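Local coordinates for protein 1-deoxy-D-xylulose 5-phosphate reductoisomerase (PDB 4ZQG) that catalyses the NAD(P)H-dependent rearrangement and reduction of 1-deoxy-D-xylulose 5-phosphate to 2-C-methyl-D-erythritol 4-phosphate in the MEP pathway, and binds the inhibitor fosmidomycin, at residues H261-Y266 and F271-G276; A166-D171 and T178-K183; A159-L164 and L288-R293; L339-E344 and T393-V398. All blocks are in the same frame, centred on the assembly; numbering follows the deposited sequence.

Interaction 1: H261-Y266 and F271-G276; sequences HSLVEY and FLAQLG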
loop_
_atom_site.group_PDB
_atom_site.type_symbol
_atom_site.label_atom_id
_atom_site.label_comp_id
_atom_site.label_asym_id
_atom_site.label_seq_id
_atom_site.Cartn_x
_atom_site.Cartn_y
_atom_site.Cartn_z
ATOM N N HIS A 261 8.218 1.796 -4.239
ATOM C CA HIS A 261 9.176 2.474 -3.387
ATOM C C HIS A 261 9.512 1.859 -2.040
ATOM O O HIS A 261 10.452 2.269 -1.399
ATOM C CB HIS A 261 8.753 3.933 -3.218
ATOM C CG HIS A 261 8.690 4.659 -4.524
ATOM N ND1 HIS A 261 7.620 5.423 -4.908
ATOM C CD2 HIS A 261 9.543 4.651 -5.573
ATOM C CE1 HIS A 261 7.835 5.892 -6.123
ATOM N NE2 HIS A 261 8.995 5.436 -6.549
ATOM N N SER A 262 8.753 0.870 -1.607
ATOM C CA SER A 262 9.073 0.037 -0.448
ATOM C C SER A 262 7.793 -0.632 -0.036
ATOM O O SER A 262 6.730 -0.293 -0.575
ATOM C CB SER A 262 9.702 0.818 0.721
ATOM O OG SER A 262 11.100 0.839 0.548
ATOM N N LEU A 263 7.912 -1.614 0.869
ATOM C CA LEU A 263 6.752 -2.344 1.346
ATOM C C LEU A 263 6.793 -2.602 2.844
ATOM O O LEU A 263 7.859 -2.573 3.480
ATOM C CB LEU A 263 6.571 -3.658 0.573
ATOM C CG LEU A 263 6.861 -3.638 -0.932
ATOM C CD1 LEU A 263 8.308 -3.955 -1.200
ATOM C CD2 LEU A 263 6.011 -4.648 -1.665
ATOM N N VAL A 264 5.612 -2.811 3.403
ATOM C CA VAL A 264 5.456 -3.287 4.733
ATOM C C VAL A 264 4.700 -4.596 4.699
ATOM O O VAL A 264 3.556 -4.648 4.285
ATOM C CB VAL A 264 4.672 -2.298 5.558
ATOM C CG1 VAL A 264 4.422 -2.860 6.928
ATOM C CG2 VAL A 264 5.466 -1.005 5.661
ATOM N N GLU A 265 5.372 -5.652 5.148
ATOM C CA GLU A 265 4.815 -6.989 5.253
ATOM C C GLU A 265 4.160 -7.227 6.590
ATOM O O GLU A 265 4.795 -7.054 7.601
ATOM C CB GLU A 265 5.934 -7.997 5.094
ATOM C CG GLU A 265 5.482 -9.422 5.298
ATOM C CD GLU A 265 6.517 -10.434 4.922
ATOM O OE1 GLU A 265 7.718 -10.085 4.736
ATOM O OE2 GLU A 265 6.100 -11.612 4.854
ATOM N N TYR A 266 2.887 -7.630 6.558
ATOM C CA TYR A 266 2.086 -7.988 7.729
ATOM C C TYR A 266 1.944 -9.520 7.932
ATOM O O TYR A 266 2.196 -10.323 7.034
ATOM C CB TYR A 266 0.698 -7.358 7.616
ATOM C CG TYR A 266 0.705 -5.839 7.699
ATOM C CD1 TYR A 266 0.382 -5.190 8.885
ATOM C CD2 TYR A 266 1.029 -5.062 6.602
ATOM C CE1 TYR A 266 0.370 -3.830 8.973
ATOM C CE2 TYR A 266 1.034 -3.693 6.683
ATOM C CZ TYR A 266 0.715 -3.067 7.869
ATOM O OH TYR A 266 0.731 -1.678 7.968
ATOM N N PHE A 271 1.227 -7.402 1.946
ATOM C CA PHE A 271 2.321 -6.459 1.700
ATOM C C PHE A 271 1.628 -5.160 1.276
ATOM O O PHE A 271 0.960 -5.135 0.229
ATOM C CB PHE A 271 3.249 -6.939 0.577
ATOM C CG PHE A 271 4.033 -8.168 0.921
ATOM C CD1 PHE A 271 5.408 -8.125 1.055
ATOM C CD2 PHE A 271 3.396 -9.371 1.111
ATOM C CE1 PHE A 271 6.133 -9.250 1.398
ATOM C CE2 PHE A 271 4.107 -10.511 1.439
ATOM C CZ PHE A 271 5.471 -10.455 1.594
ATOM N N LEU A 272 1.716 -4.126 2.113
ATOM C CA LEU A 272 1.332 -2.760 1.711
ATOM C C LEU A 272 2.532 -2.071 1.142
ATOM O O LEU A 272 3.619 -2.079 1.728
ATOM C CB LEU A 272 0.794 -1.957 2.867
ATOM C CG LEU A 272 -0.451 -2.633 3.418
ATOM C CD1 LEU A 272 -1.157 -1.662 4.328
ATOM C CD2 LEU A 272 -1.413 -3.121 2.335
ATOM N N ALA A 273 2.351 -1.538 -0.054
ATOM C CA ALA A 273 3.414 -0.856 -0.750
ATOM C C ALA A 273 2.940 0.511 -1.248
ATOM O O ALA A 273 1.755 0.694 -1.529
ATOM C CB ALA A 273 3.857 -1.693 -1.905
ATOM N N GLN A 274 3.884 1.456 -1.358
ATOM C CA GLN A 274 3.674 2.734 -2.072
ATOM C C GLN A 274 4.307 2.672 -3.448
ATOM O O GLN A 274 5.462 2.329 -3.571
ATOM C CB GLN A 274 4.259 3.847 -1.252
ATOM C CG GLN A 274 3.793 5.269 -1.563
ATOM C CD GLN A 274 4.636 5.992 -2.598
ATOM O OE1 GLN A 274 5.527 5.447 -3.218
ATOM N NE2 GLN A 274 4.297 7.239 -2.817
ATOM N N LEU A 275 3.513 2.927 -4.479
ATOM C CA LEU A 275 3.985 3.033 -5.868
ATOM C C LEU A 275 3.810 4.512 -6.342
ATOM O O LEU A 275 2.976 5.267 -5.812
ATOM C CB LEU A 275 3.213 2.120 -6.847
ATOM C CG LEU A 275 3.541 0.619 -6.953
ATOM C CD1 LEU A 275 3.163 -0.068 -5.662
ATOM C CD2 LEU A 275 2.811 -0.056 -8.087
ATOM N N GLY A 276 4.568 4.889 -7.361
ATOM C CA GLY A 276 4.480 6.239 -7.900
ATOM C C GLY A 276 5.604 6.503 -8.880
ATOM O O GLY A 276 6.543 5.711 -8.985
#
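Glu265 lies over one face of the Phe271 ring, its CG 4.1 Å from the ring centroid in a CH-pi contact offset toward the rim. The two side chains run alongside each other, and the carboxylate, following on above CZ, is turned 27° from the ring. At the other end of the pairing the His261 ring is met at its edge: ND1 donates to Gln274 OE1 over 2.7 Å, with the acceptor almost in the ring plane and the donor in the amide's carbonyl plane. Gln274 gets there by bending at chi2 (-91°), which turns the amide back toward the histidine. This end of the hairpin lies near the inhibitor pocket, the His261 side chain being about 7 Å from bound fosmidomycin. The Tyr266 ring brings CE2 to within 3.7 Å of Leu272 CG, while Leu263 CD2 packs on Ala273 CB.

The backbones form an antiparallel hairpin. Val264 and Leu272 are a hydrogen-bonded pair, Val264 N to Leu272 O measuring 2.7 Å, and Leu263 with Ala273 and Glu265 with Phe271 are non-hydrogen-bonded pairs. Glu265 OE1 also takes a hydrogen bond from Trp186 NE1, and Tyr266 OH is bonded to Cys163 O. Strand 182-189 flanks 260-266 on its other side, and helix 155-162 packs on the face bearing Val264 and Leu272. Strand 271-275 pairs antiparallel with a strand of the second subunit, carrying the sheet across the dimer interface.

Interaction 2: A166-D171 and T178-K183; sequences AAIQAD and TSYGIK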
loop_
_atom_site.group_PDB
_atom_site.type_symbol
_atom_site.label_atom_id
_atom_site.label_comp_id
_atom_site.label_asym_id
_atom_site.label_seq_id
_atom_site.Cartn_x
_atom_site.Cartn_y
_atom_site.Cartn_z
ATOM N N ALA A 166 -2.087 4.273 11.615
ATOM C CA ALA A 166 -1.987 5.625 12.182
ATOM C C ALA A 166 -1.216 5.694 13.491
ATOM O O ALA A 166 -0.245 6.462 13.626
ATOM C CB ALA A 166 -3.364 6.193 12.402
ATOM N N ALA A 167 -1.643 4.884 14.452
ATOM C CA ALA A 167 -0.994 4.796 15.753
ATOM C C ALA A 167 0.538 4.669 15.698
ATOM O O ALA A 167 1.245 5.232 16.565
ATOM C CB ALA A 167 -1.596 3.654 16.523
ATOM N N ILE A 168 1.057 3.975 14.676
ATOM C CA ILE A 168 2.525 3.802 14.513
ATOM C C ILE A 168 3.200 4.991 13.809
ATOM O O ILE A 168 4.406 5.219 13.957
ATOM C CB ILE A 168 2.832 2.464 13.794
ATOM C CG1 ILE A 168 2.150 1.325 14.554
ATOM C CG2 ILE A 168 4.335 2.237 13.657
ATOM C CD1 ILE A 168 2.571 -0.066 14.152
ATOM N N GLN A 169 2.428 5.743 13.036
ATOM C CA GLN A 169 2.883 7.058 12.502
ATOM C C GLN A 169 3.016 8.047 13.671
ATOM O O GLN A 169 4.032 8.694 13.809
ATOM C CB GLN A 169 1.885 7.588 11.446
ATOM C CG GLN A 169 1.674 6.642 10.267
ATOM C CD GLN A 169 0.674 7.099 9.223
ATOM O OE1 GLN A 169 -0.286 7.791 9.513
ATOM N NE2 GLN A 169 0.871 6.636 8.000
ATOM N N ALA A 170 1.991 8.106 14.533
ATOM C CA ALA A 170 2.024 8.926 15.755
ATOM C C ALA A 170 3.174 8.517 16.689
ATOM O O ALA A 170 4.062 9.310 16.962
ATOM C CB ALA A 170 0.703 8.841 16.484
ATOM N N ASP A 171 3.186 7.258 17.126
ATOM C CA ASP A 171 4.181 6.765 18.081
ATOM C C ASP A 171 4.888 5.512 17.565
ATOM O O ASP A 171 4.323 4.397 17.592
ATOM C CB ASP A 171 3.477 6.468 19.394
ATOM C CG ASP A 171 4.380 5.805 20.404
ATOM O OD1 ASP A 171 3.839 5.119 21.316
ATOM O OD2 ASP A 171 5.618 5.946 20.292
ATOM N N THR A 178 1.995 -6.497 19.122
ATOM C CA THR A 178 1.909 -7.506 18.070
ATOM C C THR A 178 0.536 -7.522 17.392
ATOM O O THR A 178 0.403 -8.081 16.311
ATOM C CB THR A 178 2.295 -8.922 18.589
ATOM O OG1 THR A 178 1.347 -9.364 19.544
ATOM C CG2 THR A 178 3.683 -8.937 19.253
ATOM N N SER A 179 -0.472 -6.929 18.031
ATOM C CA SER A 179 -1.758 -6.591 17.409
ATOM C C SER A 179 -1.683 -5.985 16.028
ATOM O O SER A 179 -2.514 -6.301 15.184
ATOM C CB SER A 179 -2.472 -5.554 18.251
ATOM O OG SER A 179 -3.182 -6.207 19.252
ATOM N N TYR A 180 -0.750 -5.066 15.826
ATOM C CA TYR A 180 -0.642 -4.379 14.563
ATOM C C TYR A 180 -0.091 -5.285 13.503
ATOM O O TYR A 180 -0.210 -4.987 12.324
ATOM C CB TYR A 180 0.245 -3.127 14.678
ATOM C CG TYR A 180 -0.394 -2.091 15.563
ATOM C CD1 TYR A 180 -1.503 -1.398 15.125
ATOM C CD2 TYR A 180 0.083 -1.850 16.850
ATOM C CE1 TYR A 180 -2.140 -0.488 15.933
ATOM C CE2 TYR A 180 -0.549 -0.941 17.678
ATOM C CZ TYR A 180 -1.662 -0.261 17.203
ATOM O OH TYR A 180 -2.311 0.662 17.975
ATOM N N GLY A 181 0.561 -6.358 13.918
ATOM C CA GLY A 181 0.949 -7.388 13.005
ATOM C C GLY A 181 2.021 -7.041 12.011
ATOM O O GLY A 181 2.069 -7.671 10.954
ATOM N N ILE A 182 2.926 -6.111 12.337
ATOM C CA ILE A 182 4.030 -5.811 11.403
ATOM C C ILE A 182 5.052 -6.927 11.464
ATOM O O ILE A 182 5.506 -7.263 12.548
ATOM C CB ILE A 182 4.831 -4.522 11.717
ATOM C CG1 ILE A 182 3.947 -3.306 12.050
ATOM C CG2 ILE A 182 5.713 -4.189 10.545
ATOM C CD1 ILE A 182 2.710 -3.190 11.234
ATOM N N LYS A 183 5.432 -7.484 10.319
ATOM C CA LYS A 183 6.379 -8.573 10.307
ATOM C C LYS A 183 7.710 -8.055 10.013
ATOM O O LYS A 183 8.640 -8.257 10.793
ATOM C CB LYS A 183 6.032 -9.640 9.262
ATOM C CG LYS A 183 6.604 -11.013 9.604
ATOM C CD LYS A 183 6.601 -11.925 8.421
ATOM C CE LYS A 183 6.918 -13.346 8.843
ATOM N NZ LYS A 183 6.754 -14.219 7.652
#
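Ile168 and Tyr180 point in opposite directions and overlap along their lengths, so that the tip of the isoleucine reaches the root of the tyrosine. Its CD1 sits 3.9 Å from Tyr180 CG and about as far from CB, while CG1 lies over one face of the ring. The isoleucine chain is extended at chi2 (-168°), which carries CD1 out from the helix 166-170 to the tyrosine. One residue earlier, Ala167 points its methyl at the far end of the same side chain: CB is 3.4 Å from Tyr180 OH and 4.0 Å from CZ. The tyrosine is thus touched at both ends by consecutive residues of the short helix.

Ile182 completes the group from the start of strand 182-189. Its CG1 approaches Ile168 CD1 to 4.1 Å, so that one methyl touches both the tyrosine and the second isoleucine. Pro165 also touches Tyr180, and Ile175 touches both isoleucines. On the sheet side, Ile182 packs against Val264 and Tyr266 of strand 260-266.

No hydrogen bond crosses between 166-171 and 178-183. Between these two segments the contact is apolar, aliphatic carbons against one ring, and it covers 157 Å² in all. Without directional bonds to set the geometry, the fit of helix to strand here rests on shape and on the burial of Ile168, while the tyrosine stays partly exposed.

Interaction 3: A159-L164 and L288-R293; sequences AIYQCL and LAYPER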
loop_
_atom_site.group_PDB
_atom_site.type_symbol
_atom_site.label_atom_id
_atom_site.label_comp_id
_atom_site.label_asym_id
_atom_site.label_seq_id
_atom_site.Cartn_x
_atom_site.Cartn_y
_atom_site.Cartn_z
ATOM N N ALA A 159 7.267 6.042 1.852
ATOM C CA ALA A 159 6.432 4.874 1.469
ATOM C C ALA A 159 6.043 4.013 2.649
ATOM O O ALA A 159 4.874 3.846 2.941
ATOM C CB ALA A 159 7.140 4.020 0.460
ATOM N N ILE A 160 7.038 3.512 3.359
ATOM C CA ILE A 160 6.792 2.738 4.568
ATOM C C ILE A 160 5.864 3.484 5.508
ATOM O O ILE A 160 4.922 2.923 6.048
ATOM C CB ILE A 160 8.120 2.390 5.272
ATOM C CG1 ILE A 160 8.862 1.316 4.483
ATOM C CG2 ILE A 160 7.875 1.891 6.671
ATOM C CD1 ILE A 160 10.297 1.200 4.890
ATOM N N TYR A 161 6.121 4.761 5.713
ATOM C CA TYR A 161 5.303 5.515 6.641
ATOM C C TYR A 161 3.827 5.554 6.201
ATOM O O TYR A 161 2.907 5.411 7.003
ATOM C CB TYR A 161 5.880 6.927 6.724
ATOM C CG TYR A 161 5.185 7.825 7.714
ATOM C CD1 TYR A 161 5.641 7.928 9.017
ATOM C CD2 TYR A 161 4.090 8.574 7.338
ATOM C CE1 TYR A 161 5.031 8.780 9.925
ATOM C CE2 TYR A 161 3.468 9.412 8.232
ATOM C CZ TYR A 161 3.954 9.524 9.524
ATOM O OH TYR A 161 3.314 10.333 10.422
ATOM N N GLN A 162 3.615 5.784 4.911
ATOM C CA GLN A 162 2.293 5.771 4.336
ATOM C C GLN A 162 1.603 4.415 4.469
ATOM O O GLN A 162 0.378 4.344 4.523
ATOM C CB GLN A 162 2.361 6.113 2.848
ATOM C CG GLN A 162 2.621 7.583 2.510
ATOM C CD GLN A 162 2.236 7.896 1.093
ATOM O OE1 GLN A 162 1.099 7.690 0.693
ATOM N NE2 GLN A 162 3.174 8.397 0.331
ATOM N N CYS A 163 2.399 3.352 4.508
ATOM C CA CYS A 163 1.895 2.014 4.603
ATOM C C CYS A 163 1.770 1.444 6.052
ATOM O O CYS A 163 1.588 0.235 6.234
ATOM C CB CYS A 163 2.775 1.130 3.740
ATOM S SG CYS A 163 2.452 1.420 1.976
ATOM N N LEU A 164 1.811 2.318 7.064
ATOM C CA LEU A 164 1.809 1.923 8.469
ATOM C C LEU A 164 0.531 2.420 9.133
ATOM O O LEU A 164 -0.047 3.416 8.722
ATOM C CB LEU A 164 3.061 2.462 9.172
ATOM C CG LEU A 164 4.353 1.654 9.001
ATOM C CD1 LEU A 164 5.571 2.315 9.608
ATOM C CD2 LEU A 164 4.216 0.284 9.673
ATOM N N LEU A 288 4.441 17.420 3.785
ATOM C CA LEU A 288 4.005 18.780 4.041
ATOM C C LEU A 288 2.571 18.870 4.490
ATOM O O LEU A 288 2.245 19.604 5.419
ATOM C CB LEU A 288 4.133 19.648 2.811
ATOM C CG LEU A 288 5.514 20.263 2.582
ATOM C CD1 LEU A 288 5.537 20.918 1.222
ATOM C CD2 LEU A 288 5.842 21.280 3.655
ATOM N N ALA A 289 1.679 18.166 3.819
ATOM C CA ALA A 289 0.282 18.364 4.115
ATOM C C ALA A 289 -0.225 17.451 5.211
ATOM O O ALA A 289 -1.312 17.668 5.700
ATOM C CB ALA A 289 -0.527 18.199 2.876
ATOM N N TYR A 290 0.563 16.453 5.614
ATOM C CA TYR A 290 0.098 15.432 6.555
ATOM C C TYR A 290 -0.586 16.073 7.761
ATOM O O TYR A 290 -0.101 17.089 8.265
ATOM C CB TYR A 290 1.280 14.582 7.004
ATOM C CG TYR A 290 0.899 13.455 7.902
ATOM C CD1 TYR A 290 0.780 12.167 7.410
ATOM C CD2 TYR A 290 0.667 13.666 9.270
ATOM C CE1 TYR A 290 0.412 11.125 8.257
ATOM C CE2 TYR A 290 0.320 12.627 10.104
ATOM C CZ TYR A 290 0.193 11.362 9.589
ATOM O OH TYR A 290 -0.179 10.320 10.407
ATOM N N PRO A 291 -1.715 15.527 8.242
ATOM C CA PRO A 291 -2.363 14.314 7.772
ATOM C C PRO A 291 -3.294 14.499 6.553
ATOM O O PRO A 291 -3.951 13.552 6.112
ATOM C CB PRO A 291 -3.197 13.935 8.981
ATOM C CG PRO A 291 -3.668 15.264 9.475
ATOM C CD PRO A 291 -2.540 16.211 9.253
ATOM N N GLU A 292 -3.380 15.711 6.038
ATOM C CA GLU A 292 -4.090 15.936 4.798
ATOM C C GLU A 292 -3.224 15.587 3.575
ATOM O O GLU A 292 -2.069 15.164 3.708
ATOM C CB GLU A 292 -4.527 17.376 4.724
ATOM C CG GLU A 292 -5.483 17.809 5.805
ATOM C CD GLU A 292 -6.027 19.198 5.496
ATOM O OE1 GLU A 292 -5.265 20.073 5.034
ATOM O OE2 GLU A 292 -7.231 19.422 5.687
ATOM N N ARG A 293 -3.813 15.732 2.389
ATOM C CA ARG A 293 -3.073 15.567 1.156
ATOM C C ARG A 293 -3.415 16.682 0.197
ATOM O O ARG A 293 -4.489 17.272 0.281
ATOM C CB ARG A 293 -3.396 14.227 0.501
ATOM C CG ARG A 293 -3.137 13.013 1.390
ATOM C CD ARG A 293 -2.608 11.885 0.555
ATOM N NE ARG A 293 -2.363 10.671 1.317
ATOM C CZ ARG A 293 -1.407 9.787 1.046
ATOM N NH1 ARG A 293 -0.549 9.972 0.037
ATOM N NH2 ARG A 293 -1.285 8.729 1.792
#
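Tyr161 turns an edge of its ring toward the face of Tyr290, and this is the close-packed part of a contact that links the end of helix 155-162 to the loop after helix 281-289, 124 residues on, at the dimer interface. The pair is offset edge-to-face, with centroids 5.5 Å apart and planes at 66°. Tyr161 CE2 comes within 3.5 Å of Tyr290 CE1, and Tyr161 OH lies over the tyrosine's face, 3.4 Å from Tyr290 CZ. Both side chains have CG trans to the backbone nitrogen (chi1 -177° for Tyr161), and in Tyr161 this sends the ring outward from its helix to meet its partner. Pro291, which follows a cis peptide bond, lays CB over a face of the Tyr290 ring, and Tyr290 OH is bonded to Gln169 OE1.

The other part is polar. In both, the partner from 288-293 is partly exposed and that from 159-164 buried. Arg293 reaches Gln162 OE1 end-on with two nitrogens, NH2 at 2.8 Å and NH1 at 2.9 Å. The oxygen lies in the guanidinium plane, but both donors come from the same face of the amide, above its carbonyl plane.

Arg293 also makes a cation-pi contact with Tyr266 of the second subunit. The amide is uncharged, so it probably orients the guanidinium, while a salt bridge from NH1 to Asp268 of the second subunit balances its charge.

Interaction 4: L339-E344 and T393-V398; sequences LNTANE and TMDKKV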
loop_
_atom_site.group_PDB
_atom_site.type_symbol
_atom_site.label_atom_id
_atom_site.label_comp_id
_atom_site.label_asym_id
_atom_site.label_seq_id
_atom_site.Cartn_x
_atom_site.Cartn_y
_atom_site.Cartn_z
ATOM N N LEU A 339 30.902 4.285 9.568
ATOM C CA LEU A 339 30.394 3.940 8.237
ATOM C C LEU A 339 30.109 5.162 7.375
ATOM O O LEU A 339 30.592 5.258 6.256
ATOM C CB LEU A 339 29.097 3.131 8.313
ATOM C CG LEU A 339 28.467 2.746 6.960
ATOM C CD1 LEU A 339 28.916 1.361 6.514
ATOM C CD2 LEU A 339 26.953 2.824 7.021
ATOM N N ASN A 340 29.281 6.045 7.901
ATOM C CA ASN A 340 28.808 7.176 7.150
ATOM C C ASN A 340 29.913 8.172 6.774
ATOM O O ASN A 340 30.043 8.555 5.602
ATOM C CB ASN A 340 27.764 7.936 7.925
ATOM C CG ASN A 340 27.321 9.155 7.175
ATOM O OD1 ASN A 340 26.945 9.049 5.996
ATOM N ND2 ASN A 340 27.449 10.327 7.798
ATOM N N THR A 341 30.704 8.549 7.781
ATOM C CA THR A 341 31.866 9.398 7.580
ATOM C C THR A 341 32.931 8.761 6.702
ATOM O O THR A 341 33.393 9.391 5.769
ATOM C CB THR A 341 32.502 9.826 8.904
ATOM O OG1 THR A 341 31.514 10.488 9.698
ATOM C CG2 THR A 341 33.628 10.765 8.653
ATOM N N ALA A 342 33.347 7.538 6.956
ATOM C CA ALA A 342 34.335 6.970 6.057
ATOM C C ALA A 342 33.785 7.169 4.647
ATOM O O ALA A 342 34.466 7.709 3.800
ATOM C CB ALA A 342 34.598 5.506 6.352
ATOM N N ASN A 343 32.509 6.830 4.438
ATOM C CA ASN A 343 31.875 6.894 3.123
ATOM C C ASN A 343 31.821 8.331 2.578
ATOM O O ASN A 343 32.112 8.551 1.412
ATOM C CB ASN A 343 30.463 6.273 3.208
ATOM C CG ASN A 343 29.661 6.397 1.921
ATOM O OD1 ASN A 343 29.869 5.634 0.943
ATOM N ND2 ASN A 343 28.722 7.362 1.919
ATOM N N GLU A 344 31.439 9.291 3.423
ATOM C CA GLU A 344 31.493 10.741 3.081
ATOM C C GLU A 344 32.856 11.149 2.534
ATOM O O GLU A 344 32.903 11.988 1.648
ATOM C CB GLU A 344 31.150 11.641 4.288
ATOM C CG GLU A 344 29.651 11.909 4.429
ATOM C CD GLU A 344 29.261 12.914 5.524
ATOM O OE1 GLU A 344 30.021 13.859 5.799
ATOM O OE2 GLU A 344 28.147 12.766 6.086
ATOM N N THR A 393 33.310 14.399 17.612
ATOM C CA THR A 393 34.700 13.965 17.814
ATOM C C THR A 393 35.036 12.721 17.000
ATOM O O THR A 393 36.124 12.607 16.443
ATOM C CB THR A 393 34.947 13.708 19.303
ATOM O OG1 THR A 393 34.670 14.912 20.017
ATOM C CG2 THR A 393 36.374 13.276 19.575
ATOM N N MET A 394 34.091 11.789 16.916
ATOM C CA MET A 394 34.318 10.557 16.179
ATOM C C MET A 394 34.260 10.827 14.715
ATOM O O MET A 394 35.013 10.254 13.934
ATOM C CB MET A 394 33.264 9.509 16.518
ATOM C CG MET A 394 33.373 8.264 15.640
ATOM S SD MET A 394 34.181 6.922 16.472
ATOM C CE MET A 394 33.794 5.594 15.369
ATOM N N ASP A 395 33.328 11.680 14.331
ATOM C CA ASP A 395 33.338 12.222 12.996
ATOM C C ASP A 395 34.747 12.719 12.623
ATOM O O ASP A 395 35.333 12.207 11.673
ATOM C CB ASP A 395 32.307 13.340 12.887
ATOM C CG ASP A 395 32.185 13.882 11.477
ATOM O OD1 ASP A 395 32.023 13.063 10.541
ATOM O OD2 ASP A 395 32.291 15.128 11.328
ATOM N N LYS A 396 35.301 13.669 13.390
ATOM C CA LYS A 396 36.643 14.269 13.052
ATOM C C LYS A 396 37.670 13.155 12.953
ATOM O O LYS A 396 38.490 13.112 12.041
ATOM C CB LYS A 396 37.123 15.323 14.076
ATOM C CG LYS A 396 36.497 16.711 13.968
ATOM N N LYS A 397 37.555 12.214 13.874
ATOM C CA LYS A 397 38.474 11.105 13.920
ATOM C C LYS A 397 38.395 10.193 12.698
ATOM O O LYS A 397 39.412 9.865 12.090
ATOM C CB LYS A 397 38.234 10.309 15.185
ATOM C CG LYS A 397 39.239 9.193 15.398
ATOM C CD LYS A 397 39.105 8.703 16.819
ATOM C CE LYS A 397 39.956 7.477 17.060
ATOM N NZ LYS A 397 39.867 7.065 18.485
ATOM N N VAL A 398 37.198 9.774 12.332
ATOM C CA VAL A 398 37.060 8.946 11.143
ATOM C C VAL A 398 37.499 9.717 9.907
ATOM O O VAL A 398 38.152 9.151 9.004
ATOM C CB VAL A 398 35.613 8.453 10.952
ATOM C CG1 VAL A 398 35.491 7.659 9.661
ATOM C CG2 VAL A 398 35.218 7.592 12.150
#
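This is a buried helix-helix contact between helix 333-351 and the long helix 387-409, both in the C-terminal region of the chain. Around 339-344 and 393-398 the axes come within 9.1 Å, running in broadly the same direction at 41°.

One hydrogen bond and one apolar patch carry it. Thr341 OG1 donates over 2.8 Å to Asp395 OD1, which accepts through its anti lone pair, and the two side chains cross at about a right angle. The threonine methyl is trans to the backbone nitrogen, with OG1 on the other branch (chi1 -57°), so one residue serves both parts. CG2 packs 3.8 Å from Val398 CG1, which also reaches Ala342, its CB lying 4.0 Å away. Cys367 of helix 359-368 touches Ala342, and Met134 of helix 130-146 touches Thr341.

Arg399 forms salt bridges with both Asp395 OD2 and Glu344 OE1. Two acidic groups from different helices are thus brought near one another around a single guanidinium, which would be expected to offset their mutual repulsion, while the threonine hydroxyl adds a bond to OD1 and probably helps fix the carboxylate's orientation.

Interactions 1, 2 and 3 form one cluster, with centres 13 to 15 Å apart, and all three touch the second subunit. Interactions 1 and 2 share the mixed sheet through the neighbouring strands 260-266 and 182-189. The Gln169 side chain bridges interactions 2 and 3, also reaching Tyr161 O. Along the chain, 166-171/178-183 closes before 261-266/271-276 opens, and both are nested within the loop spanned by 159-164 and 288-293. Interaction 4 follows later, its centre 32 to 34 Å from the others, in the C-terminal helices. The cluster thus joins sheet, helices and dimer interface, whereas no other chain touches interaction 4.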